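Local coordinates for pseudoalteromonas arctica PAMC 21717 (Pseudoalteromonas arctica, PDB 5YL7), which is a cold-active serine protease of the subtilase family that hydrolyses peptide bonds, isolated from a psychrophilic bacterium and studied as a laundry detergent enzyme, at residues Y44-D49 with D76-G81; G34-V39 with K126-R131. All blocks are in the same frame, centred on the assembly; numbering follows the deposited sequence.

Overall arrangement
Contact 2 joins two neighbouring strands of the central parallel sheet, and contact 1 joins two surface loops beside it; their centres lie about 13 Å apart. Both segments of contact 1 fall within the 86 residues between the two strands of contact 2. The two meet directly: Tyr44 CD1 lies 3.6 Å from Pro129 CB, and Pro80 CD lies 3.3 Å from Arg131 NH2. Contact 1 reaches two calcium sites, one through the side chain of Asp49, the other through the backbone oxygen of Asp76. Strand 36-41 ends at Asp41, which with His100 and Ser281 has the geometry of a Ser-His-Asp triad, consistent with the serine protease active site.

Contact 1 (Y44-D49 with D76-G81). With CA (calcium ion), chain C; CA (calcium ion), chain E.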
loop_
_atom_site.group_PDB
_atom_site.type_symbol
_atom_site.label_atom_id
_atom_site.label_comp_id
_atom_site.label_asym_id
_atom_site.label_seq_id
_atom_site.Cartn_x
_atom_site.Cartn_y
_atom_site.Cartn_z
ATOM N N TYR A 44 7.613 -3.568 -9.104
ATOM C CA TYR A 44 6.489 -3.320 -10.036
ATOM C C TYR A 44 6.778 -3.903 -11.413
ATOM O O TYR A 44 7.959 -4.108 -11.749
ATOM C CB TYR A 44 6.186 -1.837 -10.141
ATOM C CG TYR A 44 7.185 -1.069 -10.939
ATOM C CD1 TYR A 44 8.485 -0.814 -10.526
ATOM C CD2 TYR A 44 6.908 -0.612 -12.233
ATOM C CE1 TYR A 44 9.383 -0.214 -11.311
ATOM C CE2 TYR A 44 7.822 0.001 -13.015
ATOM C CZ TYR A 44 9.052 0.208 -12.560
ATOM O OH TYR A 44 10.016 0.832 -13.322
ATOM N N ARG A 45 5.703 -4.114 -12.176
ATOM C CA ARG A 45 5.865 -4.233 -13.628
ATOM C C ARG A 45 5.335 -3.000 -14.256
ATOM O O ARG A 45 4.405 -2.328 -13.728
ATOM C CB ARG A 45 5.137 -5.455 -14.158
ATOM C CG ARG A 45 5.614 -6.779 -13.653
ATOM C CD ARG A 45 7.080 -7.005 -13.717
ATOM N NE ARG A 45 7.641 -6.713 -15.038
ATOM C CZ ARG A 45 8.966 -6.669 -15.270
ATOM N NH1 ARG A 45 9.381 -6.271 -16.460
ATOM N NH2 ARG A 45 9.799 -6.978 -14.338
ATOM N N PRO A 46 5.871 -2.579 -15.412
ATOM C CA PRO A 46 5.474 -1.326 -16.079
ATOM C C PRO A 46 4.154 -1.453 -16.831
ATOM O O PRO A 46 4.040 -1.206 -18.055
ATOM C CB PRO A 46 6.674 -1.050 -17.010
ATOM C CG PRO A 46 7.014 -2.424 -17.441
ATOM C CD PRO A 46 6.969 -3.247 -16.167
ATOM N N HIS A 47 3.131 -1.781 -16.095
ATOM C CA HIS A 47 1.776 -2.023 -16.637
ATOM C C HIS A 47 1.364 -0.785 -17.402
ATOM O O HIS A 47 1.551 0.357 -16.947
ATOM C CB HIS A 47 0.845 -2.337 -15.440
ATOM C CG HIS A 47 -0.516 -2.812 -15.828
ATOM N ND1 HIS A 47 -1.417 -2.060 -16.555
ATOM C CD2 HIS A 47 -1.126 -3.947 -15.440
ATOM C CE1 HIS A 47 -2.543 -2.775 -16.619
ATOM N NE2 HIS A 47 -2.387 -3.918 -15.943
ATOM N N ALA A 48 0.724 -1.005 -18.520
ATOM C CA ALA A 48 0.209 0.103 -19.330
ATOM C C ALA A 48 -0.678 1.081 -18.640
ATOM O O ALA A 48 -0.778 2.262 -18.963
ATOM C CB ALA A 48 -0.549 -0.424 -20.568
ATOM N N ASP A 49 -1.400 0.570 -17.570
ATOM C CA ASP A 49 -2.311 1.415 -16.794
ATOM C C ASP A 49 -1.720 1.973 -15.499
ATOM O O ASP A 49 -2.404 2.412 -14.620
ATOM C CB ASP A 49 -3.643 0.717 -16.491
ATOM C CG ASP A 49 -4.825 1.608 -16.399
ATOM O OD1 ASP A 49 -4.852 2.656 -17.102
ATOM O OD2 ASP A 49 -5.780 1.293 -15.610
ATOM N N ASP A 76 17.098 -0.696 -10.171
ATOM C CA ASP A 76 15.874 -1.112 -10.921
ATOM C C ASP A 76 14.974 -1.863 -9.953
ATOM O O ASP A 76 15.213 -2.990 -9.569
ATOM C CB ASP A 76 16.324 -1.987 -12.077
ATOM C CG ASP A 76 15.212 -2.366 -12.941
ATOM O OD1 ASP A 76 14.029 -2.118 -12.644
ATOM O OD2 ASP A 76 15.443 -2.858 -14.091
ATOM N N ALA A 77 13.866 -1.213 -9.598
ATOM C CA ALA A 77 12.891 -1.742 -8.641
ATOM C C ALA A 77 11.840 -2.551 -9.293
ATOM O O ALA A 77 10.782 -2.861 -8.714
ATOM C CB ALA A 77 12.273 -0.576 -7.857
ATOM N N ARG A 78 11.984 -2.946 -10.585
ATOM C CA ARG A 78 11.038 -3.860 -11.162
ATOM C C ARG A 78 11.012 -5.192 -10.479
ATOM O O ARG A 78 12.007 -5.656 -9.917
ATOM C CB ARG A 78 11.267 -4.006 -12.673
ATOM C CG ARG A 78 10.840 -2.798 -13.424
ATOM C CD ARG A 78 11.113 -2.859 -14.909
ATOM N NE ARG A 78 10.741 -1.634 -15.574
ATOM C CZ ARG A 78 10.520 -1.498 -16.910
ATOM N NH1 ARG A 78 10.569 -2.524 -17.691
ATOM N NH2 ARG A 78 10.203 -0.310 -17.363
ATOM N N ASP A 79 9.837 -5.842 -10.494
ATOM C CA ASP A 79 9.636 -7.116 -9.862
ATOM C C ASP A 79 9.975 -8.216 -10.843
ATOM O O ASP A 79 9.253 -8.364 -11.850
ATOM C CB ASP A 79 8.177 -7.229 -9.430
ATOM C CG ASP A 79 7.837 -8.391 -8.590
ATOM O OD1 ASP A 79 8.673 -9.327 -8.440
ATOM O OD2 ASP A 79 6.673 -8.445 -8.092
ATOM N N PRO A 80 10.997 -9.040 -10.588
ATOM C CA PRO A 80 11.302 -10.183 -11.492
ATOM C C PRO A 80 10.381 -11.316 -11.321
ATOM O O PRO A 80 10.471 -12.291 -12.105
ATOM C CB PRO A 80 12.710 -10.520 -11.100
ATOM C CG PRO A 80 12.780 -10.250 -9.582
ATOM C CD PRO A 80 11.897 -9.008 -9.448
ATOM N N GLY A 81 9.556 -11.320 -10.305
ATOM C CA GLY A 81 8.716 -12.375 -9.877
ATOM C C GLY A 81 9.208 -13.080 -8.630
ATOM O O GLY A 81 10.368 -13.451 -8.579
HETATM CA CA CA C . -6.937 3.471 -16.134
HETATM CA CA CA E . 16.559 -4.967 -9.242
HETATM O O HOH W 1 9.179 1.824 -15.549
HETATM O O HOH W 2 14.691 -5.979 -10.254
HETATM O O HOH W 3 17.525 -5.394 -11.351
#
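Tyr44 and Arg78 meet where two loops of the subtilase domain run past each other, and the arginine passes obliquely outward over the tyrosine ring. Its CB lies 3.4 Å from Tyr44 O. CG sits over one face of the Tyr44 ring, 4.0 Å from the centroid, a CH-pi contact suited to an aliphatic arginine stem. With the chain extended from CG to NE, NE gives a weak bond of 3.4 Å to Tyr44 OH at the guanidinium edge; ring and guanidinium planes stand 80° apart. A water links NH2 to the same hydroxyl, while Pro46 CG covers one guanidinium face, 3.6 Å from NH1. Between the backbones, a single beta bridge joins the loops: Asp79 N donates to Tyr44 O (2.8 Å) and Tyr44 N to Ala77 O. Two Asx turns shape segment 76-81, as Asp76 OD1 accepts from Arg78 N and Asp79 OD1 from Gly81 N. Arg45, bent at chi2 (-49°) and chi3 (-51°), donates from NH2 to Asp79 O (2.9 Å), the nitrogen above the carbonyl plane, the oxygen near the guanidinium plane. Both loops bind calcium: Asp49 holds one ion with both carboxylate oxygens, Asp76 O another at 2.4 Å.

Contact 2 (G34-V39 with K126-R131); sequences GVVVAV and KVVPVR
The parallel sheet at the core of the subtilase fold contains this pair of adjacent strands, in which Val37 faces Val127 and Ala38 faces Val128. Five backbone hydrogen bonds run the length of the pair. Lys126 N donates to Val35 O; Val37 bonds through N to Lys126 O, almost straight at 173°, and through O to Val128 N, so it spans Val127, its partner in register. Val39 likewise spans Pro129, between Val128 O and Val130 N, the latter 2.9 Å from Val39 O. Because Val39 bonds to the residues on either side of Pro129, the proline's lack of an amide hydrogen costs this pair no bond. Strand 36-41 also bonds to strand 167-170 on its other edge, so it lies inside the sheet, where small and beta-branched residues suit both surfaces. On one, Val36 CG1 meets Val128 CG2 at 3.6 Å, and Ala38 CB lies 4.3 Å from Val130 CG2. Helix 140-150 packs here, with Trp149 against Val128 and Val130 and Ala150 against Ala38, whose lone methyl suits a close approach. The other surface carries Val37, Val39, Val127 and Pro129. Val127 CG1, anti to its own amide nitrogen (chi1 166°), reaches Val39 CG2 at 3.7 Å; Val104 of helix 100-109 touches Val39, and Val108 touches Val37 and Val127. The side chain of Lys126 touches Leu55 as it leads away from strand 36-41.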
loop_
_atom_site.group_PDB
_atom_site.type_symbol
_atom_site.label_atom_id
_atom_site.label_comp_id
_atom_site.label_asym_id
_atom_site.label_seq_id
_atom_site.Cartn_x
_atom_site.Cartn_y
_atom_site.Cartn_z
ATOM N N GLY A 34 1.181 16.547 -7.445
ATOM C CA GLY A 34 2.340 17.069 -6.799
ATOM C C GLY A 34 2.858 16.224 -5.622
ATOM O O GLY A 34 3.872 16.606 -5.025
ATOM N N VAL A 35 2.178 15.163 -5.299
ATOM C CA VAL A 35 2.538 14.335 -4.133
ATOM C C VAL A 35 3.193 13.054 -4.603
ATOM O O VAL A 35 2.903 12.529 -5.669
ATOM C CB VAL A 35 1.229 14.053 -3.329
ATOM C CG1 VAL A 35 1.557 13.253 -2.113
ATOM C CG2 VAL A 35 0.545 15.344 -2.961
ATOM N N VAL A 36 4.142 12.581 -3.766
ATOM C CA VAL A 36 4.904 11.374 -4.035
ATOM C C VAL A 36 4.617 10.332 -2.951
ATOM O O VAL A 36 4.729 10.636 -1.753
ATOM C CB VAL A 36 6.409 11.673 -4.124
ATOM C CG1 VAL A 36 7.226 10.407 -4.289
ATOM C CG2 VAL A 36 6.681 12.613 -5.280
ATOM N N VAL A 37 4.257 9.135 -3.406
ATOM C CA VAL A 37 4.036 7.984 -2.532
ATOM C C VAL A 37 5.047 6.949 -2.807
ATOM O O VAL A 37 5.142 6.454 -3.935
ATOM C CB VAL A 37 2.576 7.420 -2.669
ATOM C CG1 VAL A 37 2.365 6.254 -1.706
ATOM C CG2 VAL A 37 1.522 8.502 -2.492
ATOM N N ALA A 38 5.822 6.524 -1.796
ATOM C CA ALA A 38 6.750 5.390 -1.941
ATOM C C ALA A 38 6.014 4.114 -1.569
ATOM O O ALA A 38 5.421 4.037 -0.491
ATOM C CB ALA A 38 7.996 5.643 -1.126
ATOM N N VAL A 39 6.086 3.125 -2.427
ATOM C CA VAL A 39 5.450 1.812 -2.212
ATOM C C VAL A 39 6.558 0.824 -1.962
ATOM O O VAL A 39 7.357 0.529 -2.879
ATOM C CB VAL A 39 4.570 1.419 -3.387
ATOM C CG1 VAL A 39 4.146 -0.002 -3.288
ATOM C CG2 VAL A 39 3.404 2.351 -3.496
ATOM N N LYS A 126 2.407 10.497 -7.914
ATOM C CA LYS A 126 3.367 9.617 -8.512
ATOM C C LYS A 126 3.906 8.634 -7.480
ATOM O O LYS A 126 3.965 8.999 -6.247
ATOM C CB LYS A 126 4.557 10.367 -9.083
ATOM C CG LYS A 126 4.187 11.340 -10.134
ATOM C CD LYS A 126 3.793 10.663 -11.407
ATOM C CE LYS A 126 4.075 11.580 -12.657
ATOM N NZ LYS A 126 3.135 12.681 -12.682
ATOM N N VAL A 127 4.235 7.436 -7.919
ATOM C CA VAL A 127 4.732 6.368 -7.045
ATOM C C VAL A 127 6.215 6.151 -7.271
ATOM O O VAL A 127 6.658 5.984 -8.423
ATOM C CB VAL A 127 3.987 5.093 -7.253
ATOM C CG1 VAL A 127 4.676 3.855 -6.634
ATOM C CG2 VAL A 127 2.582 5.198 -6.713
ATOM N N VAL A 128 6.947 6.120 -6.157
ATOM C CA VAL A 128 8.364 5.660 -6.169
ATOM C C VAL A 128 8.342 4.235 -5.709
ATOM O O VAL A 128 7.991 3.931 -4.541
ATOM C CB VAL A 128 9.247 6.511 -5.262
ATOM C CG1 VAL A 128 10.615 5.951 -5.051
ATOM C CG2 VAL A 128 9.326 7.913 -5.803
ATOM N N PRO A 129 8.689 3.281 -6.532
ATOM C CA PRO A 129 8.749 1.908 -6.153
ATOM C C PRO A 129 10.017 1.584 -5.419
ATOM O O PRO A 129 11.097 1.876 -5.913
ATOM C CB PRO A 129 8.689 1.153 -7.483
ATOM C CG PRO A 129 9.363 2.101 -8.447
ATOM C CD PRO A 129 9.029 3.485 -7.967
ATOM N N VAL A 130 9.916 1.078 -4.199
ATOM C CA VAL A 130 11.064 0.685 -3.385
ATOM C C VAL A 130 10.953 -0.765 -3.172
ATOM O O VAL A 130 10.079 -1.256 -2.433
ATOM C CB VAL A 130 11.138 1.511 -2.090
ATOM C CG1 VAL A 130 12.420 1.174 -1.337
ATOM C CG2 VAL A 130 11.076 2.978 -2.381
ATOM N N ARG A 131 11.786 -1.540 -3.865
ATOM C CA ARG A 131 11.703 -2.964 -3.858
ATOM C C ARG A 131 12.424 -3.510 -2.633
ATOM O O ARG A 131 13.645 -3.380 -2.536
ATOM C CB ARG A 131 12.178 -3.621 -5.170
ATOM C CG ARG A 131 12.160 -5.099 -5.132
ATOM C CD ARG A 131 12.296 -5.684 -6.532
ATOM N NE ARG A 131 12.161 -7.117 -6.432
ATOM C CZ ARG A 131 13.101 -8.066 -6.530
ATOM N NH1 ARG A 131 14.338 -7.739 -6.814
ATOM N NH2 ARG A 131 12.799 -9.315 -6.311
#